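PDB 4FO0: actin-related protein 8 from Homo sapiens, which binds ATP, has low basal ATPase activity without polymerising, and serves as a proposed core subunit of the INO80 chromatin-remodelling complex in the nucleus. Local coordinates for residues P54-W60 against D147-W153; M307-L311 against F334-P339; H42-R46 against A175-W181. All blocks are in the same frame, centred on the assembly; numbering follows the deposited sequence.

Interaction 1. Residues P54-W60 against D147-W153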
loop_
_atom_site.group_PDB
_atom_site.type_symbol
_atom_site.label_atom_id
_atom_site.label_comp_id
_atom_site.label_asym_id
_atom_site.label_seq_id
_atom_site.Cartn_x
_atom_site.Cartn_y
_atom_site.Cartn_z
ATOM N N PRO A 54 -16.944 -21.733 -12.454
ATOM C CA PRO A 54 -17.329 -20.349 -12.120
ATOM C C PRO A 54 -16.099 -19.453 -11.994
ATOM O O PRO A 54 -15.073 -19.880 -11.468
ATOM C CB PRO A 54 -18.010 -20.482 -10.755
ATOM C CG PRO A 54 -18.299 -21.963 -10.607
ATOM C CD PRO A 54 -17.200 -22.656 -11.336
ATOM N N LEU A 55 -16.192 -18.228 -12.489
ATOM C CA LEU A 55 -15.046 -17.335 -12.471
ATOM C C LEU A 55 -14.807 -16.748 -11.082
ATOM O O LEU A 55 -15.658 -16.067 -10.525
ATOM C CB LEU A 55 -15.208 -16.247 -13.532
ATOM C CG LEU A 55 -15.057 -16.904 -14.908
ATOM C CD1 LEU A 55 -15.227 -15.923 -16.050
ATOM C CD2 LEU A 55 -13.698 -17.584 -14.985
ATOM N N TYR A 56 -13.649 -17.047 -10.507
ATOM C CA TYR A 56 -13.287 -16.458 -9.228
ATOM C C TYR A 56 -12.518 -15.149 -9.436
ATOM O O TYR A 56 -11.488 -15.116 -10.118
ATOM C CB TYR A 56 -12.462 -17.430 -8.384
ATOM C CG TYR A 56 -12.153 -16.852 -7.035
ATOM C CD1 TYR A 56 -11.004 -16.091 -6.827
ATOM C CD2 TYR A 56 -13.034 -17.022 -5.974
ATOM C CE1 TYR A 56 -10.736 -15.524 -5.580
ATOM C CE2 TYR A 56 -12.773 -16.474 -4.732
ATOM C CZ TYR A 56 -11.627 -15.723 -4.539
ATOM O OH TYR A 56 -11.384 -15.173 -3.297
ATOM N N LYS A 57 -13.036 -14.063 -8.875
ATOM C CA LYS A 57 -12.295 -12.806 -8.877
ATOM C C LYS A 57 -12.070 -12.386 -7.435
ATOM O O LYS A 57 -13.012 -12.349 -6.642
ATOM C CB LYS A 57 -13.033 -11.694 -9.639
ATOM C CG LYS A 57 -13.476 -12.027 -11.067
ATOM C CD LYS A 57 -12.356 -12.625 -11.920
ATOM C CE LYS A 57 -12.870 -13.008 -13.316
ATOM N NZ LYS A 57 -13.412 -11.822 -14.060
ATOM N N ASP A 58 -10.824 -12.094 -7.078
ATOM C CA ASP A 58 -10.564 -11.584 -5.738
ATOM C C ASP A 58 -11.164 -10.192 -5.580
ATOM O O ASP A 58 -11.292 -9.432 -6.538
ATOM C CB ASP A 58 -9.058 -11.549 -5.430
ATOM C CG ASP A 58 -8.581 -12.778 -4.657
ATOM O OD1 ASP A 58 -9.358 -13.321 -3.838
ATOM O OD2 ASP A 58 -7.422 -13.197 -4.866
ATOM N N SER A 59 -11.529 -9.852 -4.359
ATOM C CA SER A 59 -11.969 -8.500 -4.085
ATOM C C SER A 59 -10.754 -7.571 -4.133
ATOM O O SER A 59 -9.649 -7.958 -3.748
ATOM C CB SER A 59 -12.626 -8.450 -2.709
ATOM O OG SER A 59 -13.253 -9.691 -2.415
ATOM N N TRP A 60 -10.957 -6.355 -4.618
ATOM C CA TRP A 60 -9.928 -5.335 -4.561
ATOM C C TRP A 60 -10.420 -4.061 -3.848
ATOM O O TRP A 60 -10.088 -3.823 -2.679
ATOM C CB TRP A 60 -9.453 -5.013 -5.963
ATOM C CG TRP A 60 -8.365 -4.006 -5.993
ATOM C CD1 TRP A 60 -7.730 -3.443 -4.921
ATOM C CD2 TRP A 60 -7.780 -3.427 -7.162
ATOM N NE1 TRP A 60 -6.786 -2.543 -5.356
ATOM C CE2 TRP A 60 -6.798 -2.512 -6.726
ATOM C CE3 TRP A 60 -7.990 -3.592 -8.540
ATOM C CZ2 TRP A 60 -6.028 -1.769 -7.612
ATOM C CZ3 TRP A 60 -7.227 -2.857 -9.418
ATOM C CH2 TRP A 60 -6.255 -1.955 -8.953
ATOM N N ASP A 147 -12.764 -14.192 -20.201
ATOM C CA ASP A 147 -11.874 -15.340 -20.358
ATOM C C ASP A 147 -11.917 -16.262 -19.163
ATOM O O ASP A 147 -12.317 -15.873 -18.068
ATOM C CB ASP A 147 -10.432 -14.909 -20.581
ATOM C CG ASP A 147 -10.136 -14.626 -22.023
ATOM O OD1 ASP A 147 -8.939 -14.688 -22.383
ATOM O OD2 ASP A 147 -11.095 -14.347 -22.786
ATOM N N CYS A 148 -11.472 -17.490 -19.386
ATOM C CA CYS A 148 -11.582 -18.536 -18.387
ATOM C C CYS A 148 -10.357 -18.478 -17.497
ATOM O O CYS A 148 -9.492 -19.358 -17.530
ATOM C CB CYS A 148 -11.718 -19.908 -19.060
ATOM S SG CYS A 148 -10.516 -20.192 -20.418
ATOM N N TYR A 149 -10.273 -17.415 -16.711
ATOM C CA TYR A 149 -9.179 -17.271 -15.764
ATOM C C TYR A 149 -9.711 -16.783 -14.442
ATOM O O TYR A 149 -10.569 -15.889 -14.398
ATOM C CB TYR A 149 -8.116 -16.315 -16.307
ATOM C CG TYR A 149 -7.274 -16.906 -17.416
ATOM C CD1 TYR A 149 -7.777 -17.030 -18.710
ATOM C CD2 TYR A 149 -5.972 -17.335 -17.175
ATOM C CE1 TYR A 149 -7.007 -17.561 -19.726
ATOM C CE2 TYR A 149 -5.192 -17.867 -18.194
ATOM C CZ TYR A 149 -5.720 -17.983 -19.467
ATOM O OH TYR A 149 -4.954 -18.517 -20.481
ATOM N N ASN A 150 -9.235 -17.392 -13.357
ATOM C CA ASN A 150 -9.489 -16.843 -12.022
ATOM C C ASN A 150 -8.394 -15.850 -11.677
ATOM O O ASN A 150 -7.225 -16.049 -12.035
ATOM C CB ASN A 150 -9.556 -17.932 -10.966
ATOM C CG ASN A 150 -10.712 -18.887 -11.182
ATOM O OD1 ASN A 150 -11.760 -18.511 -11.703
ATOM N ND2 ASN A 150 -10.524 -20.131 -10.774
ATOM N N ILE A 151 -8.779 -14.769 -11.007
ATOM C CA ILE A 151 -7.832 -13.734 -10.618
ATOM C C ILE A 151 -7.527 -13.827 -9.134
ATOM O O ILE A 151 -8.443 -13.842 -8.304
ATOM C CB ILE A 151 -8.380 -12.343 -10.936
ATOM C CG1 ILE A 151 -8.751 -12.258 -12.415
ATOM C CG2 ILE A 151 -7.373 -11.263 -10.546
ATOM C CD1 ILE A 151 -7.588 -12.440 -13.345
ATOM N N HIS A 152 -6.237 -13.888 -8.809
ATOM C CA HIS A 152 -5.792 -14.023 -7.422
ATOM C C HIS A 152 -4.786 -12.956 -7.012
ATOM O O HIS A 152 -3.757 -12.749 -7.673
ATOM C CB HIS A 152 -5.214 -15.424 -7.156
ATOM C CG HIS A 152 -6.195 -16.533 -7.385
ATOM N ND1 HIS A 152 -6.147 -17.358 -8.490
ATOM C CD2 HIS A 152 -7.264 -16.938 -6.659
ATOM C CE1 HIS A 152 -7.143 -18.224 -8.435
ATOM N NE2 HIS A 152 -7.836 -17.991 -7.335
ATOM N N TRP A 153 -5.109 -12.275 -5.919
ATOM C CA TRP A 153 -4.177 -11.403 -5.236
ATOM C C TRP A 153 -3.729 -12.131 -3.978
ATOM O O TRP A 153 -4.485 -12.218 -3.020
ATOM C CB TRP A 153 -4.871 -10.114 -4.828
ATOM C CG TRP A 153 -5.365 -9.277 -5.957
ATOM C CD1 TRP A 153 -6.597 -9.337 -6.542
ATOM C CD2 TRP A 153 -4.654 -8.221 -6.625
ATOM N NE1 TRP A 153 -6.695 -8.387 -7.539
ATOM C CE2 TRP A 153 -5.518 -7.692 -7.613
ATOM C CE3 TRP A 153 -3.371 -7.675 -6.489
ATOM C CZ2 TRP A 153 -5.141 -6.642 -8.455
ATOM C CZ3 TRP A 153 -2.995 -6.627 -7.330
ATOM C CH2 TRP A 153 -3.877 -6.124 -8.299
#
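Residues 54-60 run roughly the same way as 147-153, end-to-end directions 44° apart, and join them through a single parallel beta bridge, Lys-57 with Ile-151. This puts a loop of the actin fold against the edge of strand 149-152, whose backbone pairs on its other edge with strand 38-47 through Asn-150 and His-152. Ile-151 uses both its backbone groups: its N donates to Tyr-56 O (2.9 Å), and its O takes the N-H of Asp-58 (3.2 Å). The Asn-150 carboxamide, placed less surely, adds a side-chain bond beside this bridge by accepting from Tyr-56 N.

At the far end a side chain takes over. Asp-58 OD2 receives Trp-153 N at 2.7 Å on its anti lone pair, while its CB lies at the edge of the Trp-153 indole, 3.5 Å from CD1. On one flank, the Tyr-56 ring, with CG anti to the backbone N (chi1 -177°), lies nearly parallel to the His-152 ring but slid off it, centroids 5.4 Å apart; the ring of His-163 adds a further partner for Tyr-56. On the other flank, Lys-57 CD lies across Ile-151 CG1 at 3.7 Å. Trp-60 leads toward the nucleotide site, its NE1 hydrogen-bonded to the ATP-binding Asp-255, and one face of its indole receives Trp-153 CZ2, which comes 4.2 Å from Trp-60 CE3.

Interaction 2. Residues M307-L311 against F334-P339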
loop_
_atom_site.group_PDB
_atom_site.type_symbol
_atom_site.label_atom_id
_atom_site.label_comp_id
_atom_site.label_asym_id
_atom_site.label_seq_id
_atom_site.Cartn_x
_atom_site.Cartn_y
_atom_site.Cartn_z
ATOM N N MET A 307 -10.662 -2.966 -14.621
ATOM C CA MET A 307 -10.356 -1.786 -15.429
ATOM C C MET A 307 -10.895 -0.516 -14.764
ATOM O O MET A 307 -10.204 0.500 -14.697
ATOM C CB MET A 307 -10.910 -1.932 -16.859
ATOM C CG MET A 307 -10.194 -2.972 -17.730
ATOM S SD MET A 307 -8.472 -2.524 -18.033
ATOM C CE MET A 307 -7.646 -3.621 -16.881
ATOM N N ASP A 308 -12.138 -0.592 -14.289
ATOM C CA ASP A 308 -12.776 0.482 -13.548
ATOM C C ASP A 308 -11.983 0.827 -12.296
ATOM O O ASP A 308 -11.765 2.002 -11.976
ATOM C CB ASP A 308 -14.192 0.072 -13.150
ATOM C CG ASP A 308 -15.122 -0.039 -14.347
ATOM O OD1 ASP A 308 -14.745 0.444 -15.435
ATOM O OD2 ASP A 308 -16.233 -0.597 -14.201
ATOM N N CYS A 309 -11.557 -0.209 -11.588
ATOM C CA CYS A 309 -10.779 -0.021 -10.386
ATOM C C CYS A 309 -9.480 0.706 -10.644
ATOM O O CYS A 309 -9.092 1.577 -9.867
ATOM C CB CYS A 309 -10.537 -1.350 -9.697
ATOM S SG CYS A 309 -12.024 -1.881 -8.884
ATOM N N LEU A 310 -8.805 0.363 -11.734
ATOM C CA LEU A 310 -7.598 1.099 -12.109
ATOM C C LEU A 310 -7.948 2.562 -12.375
ATOM O O LEU A 310 -7.197 3.470 -12.016
ATOM C CB LEU A 310 -6.919 0.468 -13.337
ATOM C CG LEU A 310 -6.345 -0.932 -13.121
ATOM C CD1 LEU A 310 -5.867 -1.502 -14.427
ATOM C CD2 LEU A 310 -5.199 -0.889 -12.127
ATOM N N LEU A 311 -9.105 2.777 -12.995
ATOM C CA LEU A 311 -9.599 4.120 -13.273
ATOM C C LEU A 311 -9.840 4.912 -11.989
ATOM O O LEU A 311 -9.375 6.047 -11.848
ATOM C CB LEU A 311 -10.894 4.040 -14.067
ATOM C CG LEU A 311 -11.517 5.397 -14.389
ATOM C CD1 LEU A 311 -10.610 6.194 -15.312
ATOM C CD2 LEU A 311 -12.891 5.210 -14.996
ATOM N N PHE A 334 -11.175 13.924 -17.595
ATOM C CA PHE A 334 -10.389 12.710 -17.504
ATOM C C PHE A 334 -10.649 11.822 -18.706
ATOM O O PHE A 334 -11.681 11.951 -19.375
ATOM C CB PHE A 334 -10.686 11.971 -16.193
ATOM C CG PHE A 334 -12.090 11.418 -16.090
ATOM C CD1 PHE A 334 -13.133 12.205 -15.632
ATOM C CD2 PHE A 334 -12.356 10.095 -16.418
ATOM C CE1 PHE A 334 -14.432 11.690 -15.523
ATOM C CE2 PHE A 334 -13.650 9.570 -16.308
ATOM C CZ PHE A 334 -14.686 10.365 -15.851
ATOM N N GLN A 335 -9.709 10.921 -18.969
ATOM C CA GLN A 335 -9.828 9.971 -20.074
ATOM C C GLN A 335 -10.241 8.574 -19.626
ATOM O O GLN A 335 -9.992 8.169 -18.494
ATOM C CB GLN A 335 -8.496 9.857 -20.807
ATOM C CG GLN A 335 -8.030 11.139 -21.458
ATOM C CD GLN A 335 -6.824 10.918 -22.352
ATOM O OE1 GLN A 335 -6.410 9.781 -22.590
ATOM N NE2 GLN A 335 -6.254 12.005 -22.853
ATOM N N ILE A 336 -10.871 7.829 -20.521
ATOM C CA ILE A 336 -10.948 6.391 -20.341
ATOM C C ILE A 336 -10.438 5.726 -21.613
ATOM O O ILE A 336 -10.896 6.030 -22.698
ATOM C CB ILE A 336 -12.360 5.894 -20.047
ATOM C CG1 ILE A 336 -12.994 6.686 -18.894
ATOM C CG2 ILE A 336 -12.303 4.408 -19.715
ATOM C CD1 ILE A 336 -14.367 6.136 -18.447
ATOM N N ARG A 337 -9.464 4.840 -21.467
ATOM C CA ARG A 337 -8.924 4.088 -22.587
ATOM C C ARG A 337 -8.959 2.600 -22.261
ATOM O O ARG A 337 -7.922 1.950 -22.128
ATOM C CB ARG A 337 -7.494 4.532 -22.884
ATOM C CG ARG A 337 -7.389 6.002 -23.234
ATOM C CD ARG A 337 -5.981 6.368 -23.675
ATOM N NE ARG A 337 -5.949 7.618 -24.431
ATOM C CZ ARG A 337 -5.995 7.689 -25.761
ATOM N NH1 ARG A 337 -6.071 6.582 -26.483
ATOM N NH2 ARG A 337 -5.964 8.868 -26.374
ATOM N N HIS A 338 -10.161 2.056 -22.137
ATOM C CA HIS A 338 -10.296 0.642 -21.853
ATOM C C HIS A 338 -10.278 -0.197 -23.104
ATOM O O HIS A 338 -10.646 0.265 -24.181
ATOM C CB HIS A 338 -11.574 0.388 -21.075
ATOM C CG HIS A 338 -11.522 0.921 -19.682
ATOM N ND1 HIS A 338 -12.612 0.919 -18.838
ATOM C CD2 HIS A 338 -10.500 1.473 -18.984
ATOM C CE1 HIS A 338 -12.264 1.452 -17.680
ATOM N NE2 HIS A 338 -10.990 1.801 -17.744
ATOM N N PRO A 339 -9.850 -1.448 -22.970
ATOM C CA PRO A 339 -9.976 -2.330 -24.133
ATOM C C PRO A 339 -11.457 -2.452 -24.530
ATOM O O PRO A 339 -12.328 -2.297 -23.671
ATOM C CB PRO A 339 -9.425 -3.671 -23.621
ATOM C CG PRO A 339 -8.652 -3.330 -22.364
ATOM C CD PRO A 339 -9.366 -2.153 -21.773
#
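The imidazole of His-338 is sandwiched between two aliphatic groups: Met-307 CB sits over the centre of one face in a CH-pi contact, 3.7 Å from the ring centroid and 9° off the normal, and CG2 of Ile-336, two residues earlier in the same segment, covers the opposite face. At the ring's edge lie Asp-308 OD1, 3.5 Å from His-338 CE1, and, more loosely, Leu-311 CB. This is helix-on-sheet packing within the actin fold: helix 306-319 lies on strand 330-336, an outermost strand of a three-stranded antiparallel sheet, and the axes of 307-311 and 334-336 run nearly antiparallel, 10.6 Å apart at closest approach.

Asp-308 has its stronger partners elsewhere, since OD1 bonds the hydroxyl of Tyr-298 and OD2 the N-H of Gln-302, so the carboxylate is pinned beside the histidine, its plane turned 35° from the ring. One helical turn on, Leu-311 has CG anti to the backbone N (chi1 179°), and its two methyls fork over the strand: CD2 meets Ile-336 CD1 at 3.9 Å, the side chains crossing at about a right angle, while CD1 approaches Gln-335 O and the Phe-334 ring. Beyond the histidine, the bent Met-307 chain carries its sulfur to the proline ring, SD lying 3.9 Å from Pro-339 CD.

Interaction 3. Residues H42-R46 against A175-W181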
loop_
_atom_site.group_PDB
_atom_site.type_symbol
_atom_site.label_atom_id
_atom_site.label_comp_id
_atom_site.label_asym_id
_atom_site.label_seq_id
_atom_site.Cartn_x
_atom_site.Cartn_y
_atom_site.Cartn_z
ATOM N N HIS A 42 0.921 -7.178 -7.858
ATOM C CA HIS A 42 1.167 -8.433 -7.181
ATOM C C HIS A 42 -0.057 -9.335 -7.306
ATOM O O HIS A 42 -0.819 -9.531 -6.346
ATOM C CB HIS A 42 1.487 -8.133 -5.731
ATOM C CG HIS A 42 2.072 -9.287 -5.007
ATOM N ND1 HIS A 42 1.364 -10.011 -4.074
ATOM C CD2 HIS A 42 3.288 -9.865 -5.096
ATOM C CE1 HIS A 42 2.128 -10.980 -3.611
ATOM N NE2 HIS A 42 3.303 -10.907 -4.210
ATOM N N VAL A 43 -0.247 -9.864 -8.510
ATOM C CA VAL A 43 -1.482 -10.541 -8.889
ATOM C C VAL A 43 -1.193 -11.606 -9.944
ATOM O O VAL A 43 -0.203 -11.518 -10.679
ATOM C CB VAL A 43 -2.493 -9.541 -9.473
ATOM C CG1 VAL A 43 -1.906 -8.882 -10.719
ATOM C CG2 VAL A 43 -3.849 -10.227 -9.786
ATOM N N ILE A 44 -2.053 -12.616 -10.012
ATOM C CA ILE A 44 -1.855 -13.704 -10.953
ATOM C C ILE A 44 -3.193 -14.199 -11.496
ATOM O O ILE A 44 -4.177 -14.327 -10.761
ATOM C CB ILE A 44 -1.070 -14.889 -10.324
ATOM C CG1 ILE A 44 -0.959 -16.038 -11.322
ATOM C CG2 ILE A 44 -1.758 -15.405 -9.087
ATOM C CD1 ILE A 44 -0.038 -17.142 -10.886
ATOM N N ALA A 45 -3.231 -14.450 -12.795
ATOM C CA ALA A 45 -4.402 -15.061 -13.416
ATOM C C ALA A 45 -4.101 -16.521 -13.723
ATOM O O ALA A 45 -3.081 -16.846 -14.331
ATOM C CB ALA A 45 -4.791 -14.321 -14.686
ATOM N N ARG A 46 -4.992 -17.398 -13.290
ATOM C CA ARG A 46 -4.809 -18.815 -13.501
ATOM C C ARG A 46 -5.934 -19.323 -14.365
ATOM O O ARG A 46 -7.105 -18.997 -14.118
ATOM C CB ARG A 46 -4.788 -19.547 -12.171
ATOM C CG ARG A 46 -3.470 -19.425 -11.439
ATOM C CD ARG A 46 -3.346 -20.515 -10.409
ATOM N NE ARG A 46 -2.047 -20.515 -9.735
ATOM C CZ ARG A 46 -0.925 -21.003 -10.251
ATOM N NH1 ARG A 46 -0.917 -21.513 -11.477
ATOM N NH2 ARG A 46 0.192 -20.964 -9.540
ATOM N N ALA A 175 2.081 -21.043 -3.693
ATOM C CA ALA A 175 2.445 -21.412 -5.047
ATOM C C ALA A 175 2.305 -20.209 -5.970
ATOM O O ALA A 175 3.116 -20.012 -6.889
ATOM C CB ALA A 175 1.594 -22.552 -5.523
ATOM N N ASP A 176 1.285 -19.398 -5.701
ATOM C CA ASP A 176 1.051 -18.173 -6.453
ATOM C C ASP A 176 2.155 -17.151 -6.199
ATOM O O ASP A 176 2.628 -16.505 -7.133
ATOM C CB ASP A 176 -0.324 -17.587 -6.125
ATOM C CG ASP A 176 -1.480 -18.453 -6.656
ATOM O OD1 ASP A 176 -1.201 -19.398 -7.429
ATOM O OD2 ASP A 176 -2.663 -18.189 -6.310
ATOM N N ILE A 177 2.571 -17.009 -4.944
ATOM C CA ILE A 177 3.693 -16.138 -4.619
ATOM C C ILE A 177 4.913 -16.566 -5.400
ATOM O O ILE A 177 5.560 -15.749 -6.047
ATOM C CB ILE A 177 4.051 -16.174 -3.133
ATOM C CG1 ILE A 177 2.870 -15.675 -2.311
ATOM C CG2 ILE A 177 5.296 -15.312 -2.849
ATOM C CD1 ILE A 177 2.384 -14.376 -2.787
ATOM N N GLU A 178 5.215 -17.857 -5.350
ATOM C CA GLU A 178 6.409 -18.355 -6.004
ATOM C C GLU A 178 6.364 -18.099 -7.500
ATOM O O GLU A 178 7.336 -17.637 -8.090
ATOM C CB GLU A 178 6.614 -19.836 -5.737
ATOM C CG GLU A 178 7.720 -20.416 -6.597
ATOM C CD GLU A 178 8.219 -21.757 -6.103
ATOM O OE1 GLU A 178 7.558 -22.352 -5.221
ATOM O OE2 GLU A 178 9.278 -22.212 -6.597
ATOM N N VAL A 179 5.234 -18.396 -8.118
ATOM C CA VAL A 179 5.097 -18.120 -9.535
ATOM C C VAL A 179 5.262 -16.624 -9.831
ATOM O O VAL A 179 5.994 -16.243 -10.747
ATOM C CB VAL A 179 3.769 -18.643 -10.085
ATOM C CG1 VAL A 179 3.560 -18.181 -11.524
ATOM C CG2 VAL A 179 3.744 -20.156 -10.004
ATOM N N ILE A 180 4.594 -15.775 -9.056
ATOM C CA ILE A 180 4.713 -14.340 -9.271
ATOM C C ILE A 180 6.155 -13.847 -9.065
ATOM O O ILE A 180 6.695 -13.127 -9.905
ATOM C CB ILE A 180 3.743 -13.549 -8.382
ATOM C CG1 ILE A 180 2.292 -13.898 -8.722
ATOM C CG2 ILE A 180 3.956 -12.047 -8.548
ATOM C CD1 ILE A 180 1.286 -13.272 -7.755
ATOM N N TRP A 181 6.779 -14.241 -7.961
ATOM C CA TRP A 181 8.137 -13.801 -7.680
ATOM C C TRP A 181 9.144 -14.357 -8.668
ATOM O O TRP A 181 10.045 -13.648 -9.093
ATOM C CB TRP A 181 8.558 -14.135 -6.246
ATOM C CG TRP A 181 7.777 -13.371 -5.247
ATOM C CD1 TRP A 181 6.712 -12.556 -5.502
ATOM C CD2 TRP A 181 7.971 -13.348 -3.827
ATOM N NE1 TRP A 181 6.232 -12.027 -4.335
ATOM C CE2 TRP A 181 6.982 -12.499 -3.290
ATOM C CE3 TRP A 181 8.875 -13.967 -2.959
ATOM C CZ2 TRP A 181 6.877 -12.248 -1.920
ATOM C CZ3 TRP A 181 8.777 -13.712 -1.606
ATOM C CH2 TRP A 181 7.782 -12.862 -1.095
#
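Arg-46 grips Asp-176 side-on, with two nitrogens converging on one oxygen: NE meets Asp-176 OD1 at 2.7 Å and NH2 meets the same Asp-176 OD1 at 3.0 Å. Both bonds lie close to the guanidinium plane. On the carboxylate, NE arrives from the syn side, 26° out of plane, whereas NH2 comes almost in line with the C-O bond. At the other end of the contact, Trp-181 NE1 donates to His-42 NE2 at 3.1 Å, a bond that lies in the imidazole plane but is tilted from the indole. The two rings meet rim to rim, and Ile-177 CD1 touches the histidine edge at CE1 (3.5 Å).

Between these polar ends lies a hydrocarbon patch. Ile-44 points CB at Ile-180 CD1 (3.8 Å) and, with CG1 anti to the backbone N (chi1 177°), stretches CD1 out to Val-179 CG1, also 3.8 Å away. That same Ile-44 methyl lies over one guanidinium face of Arg-46, toward its rim, while Val-179 CG2 comes near NH2. With an alanine in place of Arg-46, both bonds to OD1 go, and the buried Asp-176 carboxylate would probably be left without its counter-charge.

Further out, strand 38-47 is held between strands 134-136 and 149-152 of the large mixed sheet, and helix 170-187 packs on it, its segment 175-181 crossing 44-46 at 114°. This is the layered sheet-and-helix build of an actin-type domain. Met-220 of helix 211-225 meets Ile-177 and Trp-181 from the helical layer. Chemically, the apolar centre supplies packing, while the ion pair at one end and the directional N-H to nitrogen bond at the other would tend to fix how the helix sits across the strand.

Along the chain, interaction 1 is nested inside the loop that interaction 3 closes, and interaction 2 follows both. Interactions 1 and 3, centres about 13 Å apart, share the large mixed sheet: strands 149-152 and 38-47 are neighbours in it. Interaction 2 sets helix 306-319 on the smaller antiparallel sheet; its centre is about 19 Å from that of interaction 1 and about 24 Å from that of interaction 3, with no atoms of interactions 2 and 3 in touch. Trp-60 bridges the first two, packing on Cys-309 and Leu-310. Helix 170-187, the mixed sheet, loop 54-60 and helix 306-319 thus follow one another in contact, and the row comes near the nucleotide at His-42 and Trp-60.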